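Local atomic coordinates of myosin IE heavy chain (Dictyostelium discoideum, PDB entry 1LKX), a protein that binds actin and, as an actin-activated ATPase, serves as a single-headed myosin motor that may move membranes relative to actin filaments. Residues 94-99 with 578-583; 318-323 with 529-534; 501-506 with 514-519. One frame throughout, in Å; residues are numbered along the deposited sequence.

Contact 1: residues 94-99 with 578-583; sequences NQCVII and LACSPH
Gln95 and His583 show how two neighbouring strands can be tied by their side chains as well as by their backbones. NE2 of His583 donates to OE1 of Gln95 over 3.0 Å, at 164° and on a lone pair, with the oxygen almost in the imidazole plane; amide and ring are nonetheless turned 57° against each other. The Gln95 chain, bent at chi2 (-62°), folds its amide back across CB of Ser581 to meet the ring. Beneath this bond the backbones run parallel: Ser581 N reaches Asn94 O at 2.9 Å, and further bonds join Cys96 N to Ser581 O and Ile98 N to His583 O. On the face carrying Cys96, its SG lies 3.7 Å from CB of Cys580, the residue preceding Ser581. These are two inner, parallel strands of the seven-stranded sheet at the centre of the myosin motor domain; strand 95-100 leads into the ATP-binding P-loop at Gly101, while Val381, Gly383 and Leu385 bond to its other edge. A leucine in place of Gln95 would probably leave His583 NE2 without its acceptor and the imidazole freer to turn. Second-shell contacts surround the pair: Glu93 O accepts from NE2 of Gln95, which is likely to hold the amide's rotation, and helix 77-91 covers this face, with Met88 on Gln95 and Leu80 and Asp83 on His583. On the opposite face, Phe414 and Leu417 of helix 398-430 pack on Ile98 and Pro582.

Contact 2: residues 318-323 with 529-534; sequences IALCYR and GDLISS
Ala319 meets Leu531 where two helices approach through a small residue, a common device for bringing backbones close: their CA atoms are only 5.5 Å apart. The methyl CB of Ala319 points at the other helix and touches CD2 of Leu531 at 3.7 Å, while CB of Ser534, one turn further on, comes up to the same methyl at 4.4 Å. Leu531 holds CG beside its own backbone N (chi1 -77°) with an extended chi2, and this brings its CD2 branch over Ala319. The same branch also reaches CD2 of Leu320, 4.0 Å away, the two leucines crossing at about a right angle. Leu320 starts out pointing away, and only the end of its chain comes back to the contact.

Beside this apolar patch lies a looser polar one. Arg323 is bent at chi2 (80°), which curls its guanidinium back toward Asp530; NH1 approaches OD2 at 3.8 Å, a long salt bridge with the two planar groups turned 75° apart. The carboxylate and the nearby carbonyl oxygen of Tyr322 are both acceptors, with no hydrogen bond between them. Phe528 gives Arg323 a second partner through a cation-pi contact.

The setting is consistent with the upper 50 kDa subdomain, near the base of the myosin cardiomyopathy loop. Helix 342-372 lies alongside, its Ser348 touching both Arg323 and Leu531; Met340 and Val338 bond to the backbone of Cys321 and Arg323, and strand 293-296 packs against Cys321 and Tyr322.

Contact 3: residues 501-506 with 514-519; sequences TCFRLK and YDVRGF
Thr501 and Asp515 meet in an unusual way, for OD2 of Asp515 accepts from opposite faces of its carboxylate plane. OG1 of Thr501 donates to OD2 of Asp515 at 3.0 Å from one face, and the backbone N of Arg517 donates from the other at 3.1 Å, closing an Asx turn. Asp515 swings CG opposite its backbone N (chi1 -179°), which carries the carboxylate alongside Thr501. Its OD1 forms a salt bridge with NH2 of Arg517 at 2.8 Å.

Between the strands, Cys502 and Asp515 form a non-hydrogen-bonded pair, and Phe503 and Tyr514 a hydrogen-bonded one. On the face of the latter pair, CB of Tyr514 makes an off-centre CH-pi contact with the Phe503 ring, the two ring planes 35° apart. CG2 of Val516 lies at the edge of the Phe503 ring, and CD2 of Leu505 touches CE2 of Tyr514 at 3.6 Å. The hydroxyl of Tyr514 is hydrogen-bonded to NE2 of His507 and ND2 of Asn404.

Helices 398-430 and 470-480 cover this apolar face. The whole is the open end of an antiparallel beta hairpin; the chain leaves it through a type II turn, Val516 to Phe519, into helix 519-524, a position consistent with the lower 50 kDa subdomain of the motor.

Overall arrangement
Nested along the chain, contact 3 lies within the loop closed by contact 2, and both within that closed by contact 1, yet none touches another. Contact 1 is nearest the chain's centre, though only partly buried, and joins strands of the central sheet by parallel, partly loose backbone bonds. Contact 3 lies further out yet is buried, a local antiparallel hairpin whose backbone pairing is joined by side-chain bonds gathered on one carboxylate. Contact 2, the outermost and partly buried, has no hydrogen bond across it and rests on methyl packing and a long ion pair. Contacts 1 and 3 both lean on helix 398-430, the relay helix of myosins, whereas contact 2 packs beside helix 342-372.

Contact 1: residues 94-99 with 578-583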
loop_
_atom_site.group_PDB
_atom_site.type_symbol
_atom_site.label_atom_id
_atom_site.label_comp_id
_atom_site.label_asym_id
_atom_site.label_seq_id
_atom_site.Cartn_x
_atom_site.Cartn_y
_atom_site.Cartn_z
ATOM N N ASN A 94 15.761 10.496 9.938
ATOM C CA ASN A 94 14.755 9.518 9.542
ATOM C C ASN A 94 14.932 9.011 8.118
ATOM O O ASN A 94 15.265 9.768 7.213
ATOM C CB ASN A 94 13.367 10.123 9.659
ATOM C CG ASN A 94 12.981 10.400 11.077
ATOM O OD1 ASN A 94 11.909 10.924 11.327
ATOM N ND2 ASN A 94 13.850 10.046 12.021
ATOM N N GLN A 95 14.687 7.721 7.928
ATOM C CA GLN A 95 14.800 7.095 6.617
ATOM C C GLN A 95 13.420 6.573 6.249
ATOM O O GLN A 95 12.574 6.368 7.119
ATOM C CB GLN A 95 15.758 5.910 6.670
ATOM C CG GLN A 95 17.072 6.178 7.361
ATOM C CD GLN A 95 17.879 7.253 6.671
ATOM O OE1 GLN A 95 18.350 7.076 5.545
ATOM N NE2 GLN A 95 18.045 8.384 7.347
ATOM N N CYS A 96 13.188 6.365 4.961
ATOM C CA CYS A 96 11.915 5.827 4.503
ATOM C C CYS A 96 12.142 5.077 3.210
ATOM O O CYS A 96 12.830 5.548 2.312
ATOM C CB CYS A 96 10.899 6.928 4.270
ATOM S SG CYS A 96 11.318 7.961 2.886
ATOM N N VAL A 97 11.570 3.888 3.139
ATOM C CA VAL A 97 11.696 3.053 1.974
ATOM C C VAL A 97 10.394 3.084 1.185
ATOM O O VAL A 97 9.347 2.692 1.706
ATOM C CB VAL A 97 11.975 1.618 2.386
ATOM C CG1 VAL A 97 12.253 0.775 1.141
ATOM C CG2 VAL A 97 13.125 1.583 3.373
ATOM N N ILE A 98 10.444 3.566 -0.059
ATOM C CA ILE A 98 9.240 3.599 -0.883
ATOM C C ILE A 98 9.311 2.494 -1.930
ATOM O O ILE A 98 10.189 2.478 -2.784
ATOM C CB ILE A 98 9.025 4.971 -1.566
ATOM C CG1 ILE A 98 10.250 5.366 -2.383
ATOM C CG2 ILE A 98 8.709 6.029 -0.516
ATOM C CD1 ILE A 98 10.053 6.691 -3.169
ATOM N N ILE A 99 8.373 1.561 -1.819
ATOM C CA ILE A 99 8.275 0.400 -2.685
ATOM C C ILE A 99 7.093 0.615 -3.610
ATOM O O ILE A 99 6.000 0.940 -3.160
ATOM C CB ILE A 99 8.053 -0.861 -1.831
ATOM C CG1 ILE A 99 9.108 -0.901 -0.728
ATOM C CG2 ILE A 99 8.115 -2.112 -2.694
ATOM C CD1 ILE A 99 8.750 -1.787 0.394
ATOM N N LEU A 578 8.775 13.136 2.229
ATOM C CA LEU A 578 9.749 14.111 1.753
ATOM C C LEU A 578 10.475 14.759 2.921
ATOM O O LEU A 578 11.036 15.845 2.786
ATOM C CB LEU A 578 9.060 15.198 0.929
ATOM C CG LEU A 578 8.538 14.763 -0.435
ATOM C CD1 LEU A 578 7.861 15.937 -1.091
ATOM C CD2 LEU A 578 9.678 14.251 -1.301
ATOM N N ALA A 579 10.452 14.103 4.071
ATOM C CA ALA A 579 11.115 14.629 5.248
ATOM C C ALA A 579 12.123 13.611 5.761
ATOM O O ALA A 579 12.623 13.735 6.881
ATOM C CB ALA A 579 10.088 14.933 6.317
ATOM N N CYS A 580 12.413 12.609 4.932
ATOM C CA CYS A 580 13.345 11.540 5.288
ATOM C C CYS A 580 14.318 11.311 4.149
ATOM O O CYS A 580 14.158 11.881 3.075
ATOM C CB CYS A 580 12.594 10.226 5.526
ATOM S SG CYS A 580 11.172 10.264 6.657
ATOM N N SER A 581 15.324 10.476 4.384
ATOM C CA SER A 581 16.285 10.150 3.341
ATOM C C SER A 581 15.674 8.972 2.609
ATOM O O SER A 581 15.429 7.927 3.206
ATOM C CB SER A 581 17.642 9.740 3.927
ATOM O OG SER A 581 18.316 10.844 4.509
ATOM N N PRO A 582 15.404 9.129 1.307
ATOM C CA PRO A 582 14.812 8.111 0.433
ATOM C C PRO A 582 15.693 6.907 0.110
ATOM O O PRO A 582 16.923 6.999 0.042
ATOM C CB PRO A 582 14.482 8.888 -0.834
ATOM C CG PRO A 582 14.358 10.290 -0.367
ATOM C CD PRO A 582 15.492 10.411 0.598
ATOM N N HIS A 583 15.023 5.782 -0.102
ATOM C CA HIS A 583 15.636 4.508 -0.455
ATOM C C HIS A 583 14.553 3.918 -1.325
ATOM O O HIS A 583 13.413 3.796 -0.885
ATOM C CB HIS A 583 15.854 3.655 0.785
ATOM C CG HIS A 583 16.902 4.198 1.700
ATOM N ND1 HIS A 583 18.252 4.053 1.454
ATOM C CD2 HIS A 583 16.802 4.932 2.832
ATOM C CE1 HIS A 583 18.938 4.674 2.396
ATOM N NE2 HIS A 583 18.082 5.218 3.244
#

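Contact 2: residues 318-323 with 529-534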
loop_
_atom_site.group_PDB
_atom_site.type_symbol
_atom_site.label_atom_id
_atom_site.label_comp_id
_atom_site.label_asym_id
_atom_site.label_seq_id
_atom_site.Cartn_x
_atom_site.Cartn_y
_atom_site.Cartn_z
ATOM N N ILE A 318 -36.011 -3.040 13.090
ATOM C CA ILE A 318 -36.652 -1.776 12.740
ATOM C C ILE A 318 -35.696 -0.825 12.031
ATOM O O ILE A 318 -36.104 -0.010 11.202
ATOM C CB ILE A 318 -37.192 -1.083 13.994
ATOM C CG1 ILE A 318 -38.170 -2.018 14.706
ATOM C CG2 ILE A 318 -37.867 0.221 13.621
ATOM C CD1 ILE A 318 -38.560 -1.562 16.088
ATOM N N ALA A 319 -34.420 -0.925 12.366
ATOM C CA ALA A 319 -33.413 -0.074 11.751
ATOM C C ALA A 319 -33.160 -0.493 10.305
ATOM O O ALA A 319 -32.718 0.307 9.474
ATOM C CB ALA A 319 -32.122 -0.145 12.547
ATOM N N LEU A 320 -33.448 -1.752 10.007
ATOM C CA LEU A 320 -33.256 -2.276 8.665
ATOM C C LEU A 320 -34.458 -2.032 7.758
ATOM O O LEU A 320 -34.331 -2.059 6.535
ATOM C CB LEU A 320 -32.980 -3.776 8.725
ATOM C CG LEU A 320 -31.681 -4.202 9.395
ATOM C CD1 LEU A 320 -31.561 -5.715 9.359
ATOM C CD2 LEU A 320 -30.521 -3.545 8.685
ATOM N N CYS A 321 -35.622 -1.777 8.351
ATOM C CA CYS A 321 -36.834 -1.576 7.568
ATOM C C CYS A 321 -37.446 -0.181 7.603
ATOM O O CYS A 321 -38.440 0.071 6.929
ATOM C CB CYS A 321 -37.876 -2.603 7.993
ATOM S SG CYS A 321 -37.225 -4.291 8.055
ATOM N N TYR A 322 -36.867 0.728 8.378
ATOM C CA TYR A 322 -37.394 2.092 8.451
ATOM C C TYR A 322 -36.283 3.125 8.657
ATOM O O TYR A 322 -35.169 2.790 9.067
ATOM C CB TYR A 322 -38.410 2.230 9.607
ATOM C CG TYR A 322 -39.573 1.251 9.583
ATOM C CD1 TYR A 322 -39.408 -0.072 9.997
ATOM C CD2 TYR A 322 -40.836 1.649 9.140
ATOM C CE1 TYR A 322 -40.471 -0.978 9.970
ATOM C CE2 TYR A 322 -41.910 0.748 9.105
ATOM C CZ TYR A 322 -41.720 -0.561 9.521
ATOM O OH TYR A 322 -42.774 -1.448 9.475
ATOM N N ARG A 323 -36.595 4.381 8.362
ATOM C CA ARG A 323 -35.648 5.472 8.559
ATOM C C ARG A 323 -36.014 6.254 9.832
ATOM O O ARG A 323 -36.518 5.677 10.801
ATOM C CB ARG A 323 -35.653 6.415 7.355
ATOM C CG ARG A 323 -34.452 6.260 6.442
ATOM C CD ARG A 323 -34.603 5.079 5.499
ATOM N NE ARG A 323 -33.383 4.845 4.723
ATOM C CZ ARG A 323 -32.283 4.259 5.202
ATOM N NH1 ARG A 323 -32.245 3.839 6.468
ATOM N NH2 ARG A 323 -31.218 4.085 4.417
ATOM N N GLY A 529 -28.388 7.347 11.448
ATOM C CA GLY A 529 -28.372 7.323 12.901
ATOM C C GLY A 529 -29.085 6.160 13.551
ATOM O O GLY A 529 -28.652 5.702 14.608
ATOM N N ASP A 530 -30.172 5.689 12.942
ATOM C CA ASP A 530 -30.915 4.561 13.499
ATOM C C ASP A 530 -30.022 3.340 13.607
ATOM O O ASP A 530 -30.012 2.665 14.636
ATOM C CB ASP A 530 -32.169 4.222 12.669
ATOM C CG ASP A 530 -32.104 4.737 11.237
ATOM O OD1 ASP A 530 -31.980 5.975 11.045
ATOM O OD2 ASP A 530 -32.197 3.900 10.303
ATOM N N LEU A 531 -29.261 3.064 12.552
ATOM C CA LEU A 531 -28.346 1.926 12.558
ATOM C C LEU A 531 -27.248 2.155 13.588
ATOM O O LEU A 531 -26.920 1.256 14.367
ATOM C CB LEU A 531 -27.734 1.710 11.170
ATOM C CG LEU A 531 -28.645 1.035 10.135
ATOM C CD1 LEU A 531 -27.948 0.964 8.798
ATOM C CD2 LEU A 531 -29.019 -0.360 10.600
ATOM N N ILE A 532 -26.691 3.362 13.593
ATOM C CA ILE A 532 -25.642 3.709 14.545
ATOM C C ILE A 532 -26.129 3.498 15.971
ATOM O O ILE A 532 -25.530 2.744 16.734
ATOM C CB ILE A 532 -25.203 5.175 14.399
ATOM C CG1 ILE A 532 -24.560 5.384 13.031
ATOM C CG2 ILE A 532 -24.220 5.535 15.502
ATOM C CD1 ILE A 532 -24.132 6.804 12.773
ATOM N N SER A 533 -27.221 4.168 16.320
ATOM C CA SER A 533 -27.798 4.062 17.655
ATOM C C SER A 533 -28.111 2.613 18.037
ATOM O O SER A 533 -27.903 2.207 19.186
ATOM C CB SER A 533 -29.061 4.902 17.734
ATOM O OG SER A 533 -29.983 4.476 16.754
ATOM N N SER A 534 -28.603 1.833 17.078
ATOM C CA SER A 534 -28.913 0.423 17.329
ATOM C C SER A 534 -27.674 -0.367 17.778
ATOM O O SER A 534 -27.784 -1.420 18.414
ATOM C CB SER A 534 -29.493 -0.222 16.068
ATOM O OG SER A 534 -29.716 -1.606 16.275
#

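Contact 3: residues 501-506 with 514-519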
loop_
_atom_site.group_PDB
_atom_site.type_symbol
_atom_site.label_atom_id
_atom_site.label_comp_id
_atom_site.label_asym_id
_atom_site.label_seq_id
_atom_site.Cartn_x
_atom_site.Cartn_y
_atom_site.Cartn_z
ATOM N N THR A 501 -22.023 4.598 -19.143
ATOM C CA THR A 501 -22.002 5.027 -17.756
ATOM C C THR A 501 -20.567 5.044 -17.247
ATOM O O THR A 501 -20.324 5.059 -16.042
ATOM C CB THR A 501 -22.796 4.070 -16.878
ATOM O OG1 THR A 501 -22.164 2.784 -16.893
ATOM C CG2 THR A 501 -24.211 3.940 -17.393
ATOM N N CYS A 502 -19.614 5.055 -18.173
ATOM C CA CYS A 502 -18.207 5.038 -17.805
ATOM C C CYS A 502 -17.425 6.241 -18.319
ATOM O O CYS A 502 -17.970 7.134 -18.957
ATOM C CB CYS A 502 -17.559 3.762 -18.351
ATOM S SG CYS A 502 -18.490 2.218 -18.052
ATOM N N PHE A 503 -16.134 6.253 -18.005
ATOM C CA PHE A 503 -15.221 7.286 -18.461
ATOM C C PHE A 503 -13.806 6.725 -18.385
ATOM O O PHE A 503 -13.447 6.032 -17.441
ATOM C CB PHE A 503 -15.368 8.582 -17.655
ATOM C CG PHE A 503 -14.741 8.552 -16.300
ATOM C CD1 PHE A 503 -15.491 8.216 -15.175
ATOM C CD2 PHE A 503 -13.413 8.917 -16.128
ATOM C CE1 PHE A 503 -14.928 8.250 -13.885
ATOM C CE2 PHE A 503 -12.841 8.954 -14.840
ATOM C CZ PHE A 503 -13.605 8.620 -13.719
ATOM N N ARG A 504 -13.026 6.996 -19.423
ATOM C CA ARG A 504 -11.653 6.515 -19.531
ATOM C C ARG A 504 -10.682 7.479 -18.875
ATOM O O ARG A 504 -10.783 8.686 -19.031
ATOM C CB ARG A 504 -11.310 6.340 -21.016
ATOM C CG ARG A 504 -9.842 6.174 -21.361
ATOM C CD ARG A 504 -9.414 4.730 -21.362
ATOM N NE ARG A 504 -10.271 3.863 -22.179
ATOM C CZ ARG A 504 -10.550 4.040 -23.473
ATOM N NH1 ARG A 504 -10.052 5.071 -24.139
ATOM N NH2 ARG A 504 -11.327 3.170 -24.110
ATOM N N LEU A 505 -9.739 6.940 -18.126
ATOM C CA LEU A 505 -8.739 7.766 -17.471
ATOM C C LEU A 505 -7.391 7.196 -17.889
ATOM O O LEU A 505 -7.111 6.024 -17.674
ATOM C CB LEU A 505 -8.924 7.703 -15.949
ATOM C CG LEU A 505 -8.112 8.637 -15.049
ATOM C CD1 LEU A 505 -8.100 10.015 -15.634
ATOM C CD2 LEU A 505 -8.721 8.672 -13.659
ATOM N N LYS A 506 -6.567 8.025 -18.515
ATOM C CA LYS A 506 -5.253 7.586 -18.982
ATOM C C LYS A 506 -4.197 7.719 -17.906
ATOM O O LYS A 506 -3.451 8.697 -17.877
ATOM C CB LYS A 506 -4.821 8.391 -20.209
ATOM C CG LYS A 506 -5.626 8.092 -21.461
ATOM C CD LYS A 506 -5.108 8.881 -22.636
ATOM C CE LYS A 506 -5.703 8.363 -23.919
ATOM N NZ LYS A 506 -5.272 6.959 -24.208
ATOM N N TYR A 514 -13.498 3.567 -15.597
ATOM C CA TYR A 514 -14.280 3.564 -14.370
ATOM C C TYR A 514 -15.772 3.671 -14.638
ATOM O O TYR A 514 -16.206 4.429 -15.506
ATOM C CB TYR A 514 -13.836 4.718 -13.487
ATOM C CG TYR A 514 -12.391 4.637 -13.083
ATOM C CD1 TYR A 514 -11.980 3.813 -12.040
ATOM C CD2 TYR A 514 -11.427 5.378 -13.751
ATOM C CE1 TYR A 514 -10.637 3.728 -11.670
ATOM C CE2 TYR A 514 -10.073 5.303 -13.392
ATOM C CZ TYR A 514 -9.683 4.479 -12.353
ATOM O OH TYR A 514 -8.343 4.422 -12.014
ATOM N N ASP A 515 -16.551 2.894 -13.893
ATOM C CA ASP A 515 -17.996 2.907 -14.033
ATOM C C ASP A 515 -18.544 3.803 -12.926
ATOM O O ASP A 515 -18.405 3.494 -11.753
ATOM C CB ASP A 515 -18.540 1.486 -13.912
ATOM C CG ASP A 515 -20.045 1.421 -14.067
ATOM O OD1 ASP A 515 -20.590 0.298 -14.006
ATOM O OD2 ASP A 515 -20.681 2.485 -14.246
ATOM N N VAL A 516 -19.152 4.919 -13.318
ATOM C CA VAL A 516 -19.709 5.898 -12.388
ATOM C C VAL A 516 -20.780 5.357 -11.435
ATOM O O VAL A 516 -21.078 5.976 -10.424
ATOM C CB VAL A 516 -20.304 7.095 -13.166
ATOM C CG1 VAL A 516 -20.891 8.097 -12.218
ATOM C CG2 VAL A 516 -19.240 7.756 -13.978
ATOM N N ARG A 517 -21.350 4.199 -11.753
ATOM C CA ARG A 517 -22.395 3.594 -10.931
ATOM C C ARG A 517 -22.035 3.461 -9.451
ATOM O O ARG A 517 -21.096 2.759 -9.083
ATOM C CB ARG A 517 -22.744 2.212 -11.487
ATOM C CG ARG A 517 -24.084 1.647 -11.017
ATOM C CD ARG A 517 -24.326 0.214 -11.522
ATOM N NE ARG A 517 -23.671 -0.091 -12.801
ATOM C CZ ARG A 517 -23.812 0.607 -13.929
ATOM N NH1 ARG A 517 -24.594 1.686 -13.973
ATOM N NH2 ARG A 517 -23.164 0.219 -15.024
ATOM N N GLY A 518 -22.799 4.137 -8.603
ATOM C CA GLY A 518 -22.569 4.067 -7.172
ATOM C C GLY A 518 -21.531 5.018 -6.618
ATOM O O GLY A 518 -21.287 5.038 -5.419
ATOM N N PHE A 519 -20.918 5.813 -7.484
ATOM C CA PHE A 519 -19.895 6.767 -7.060
ATOM C C PHE A 519 -20.355 7.780 -6.012
ATOM O O PHE A 519 -19.578 8.161 -5.144
ATOM C CB PHE A 519 -19.345 7.530 -8.271
ATOM C CG PHE A 519 -18.041 6.996 -8.787
ATOM C CD1 PHE A 519 -17.896 5.650 -9.091
ATOM C CD2 PHE A 519 -16.959 7.845 -8.980
ATOM C CE1 PHE A 519 -16.689 5.154 -9.582
ATOM C CE2 PHE A 519 -15.754 7.360 -9.468
ATOM C CZ PHE A 519 -15.618 6.011 -9.769
#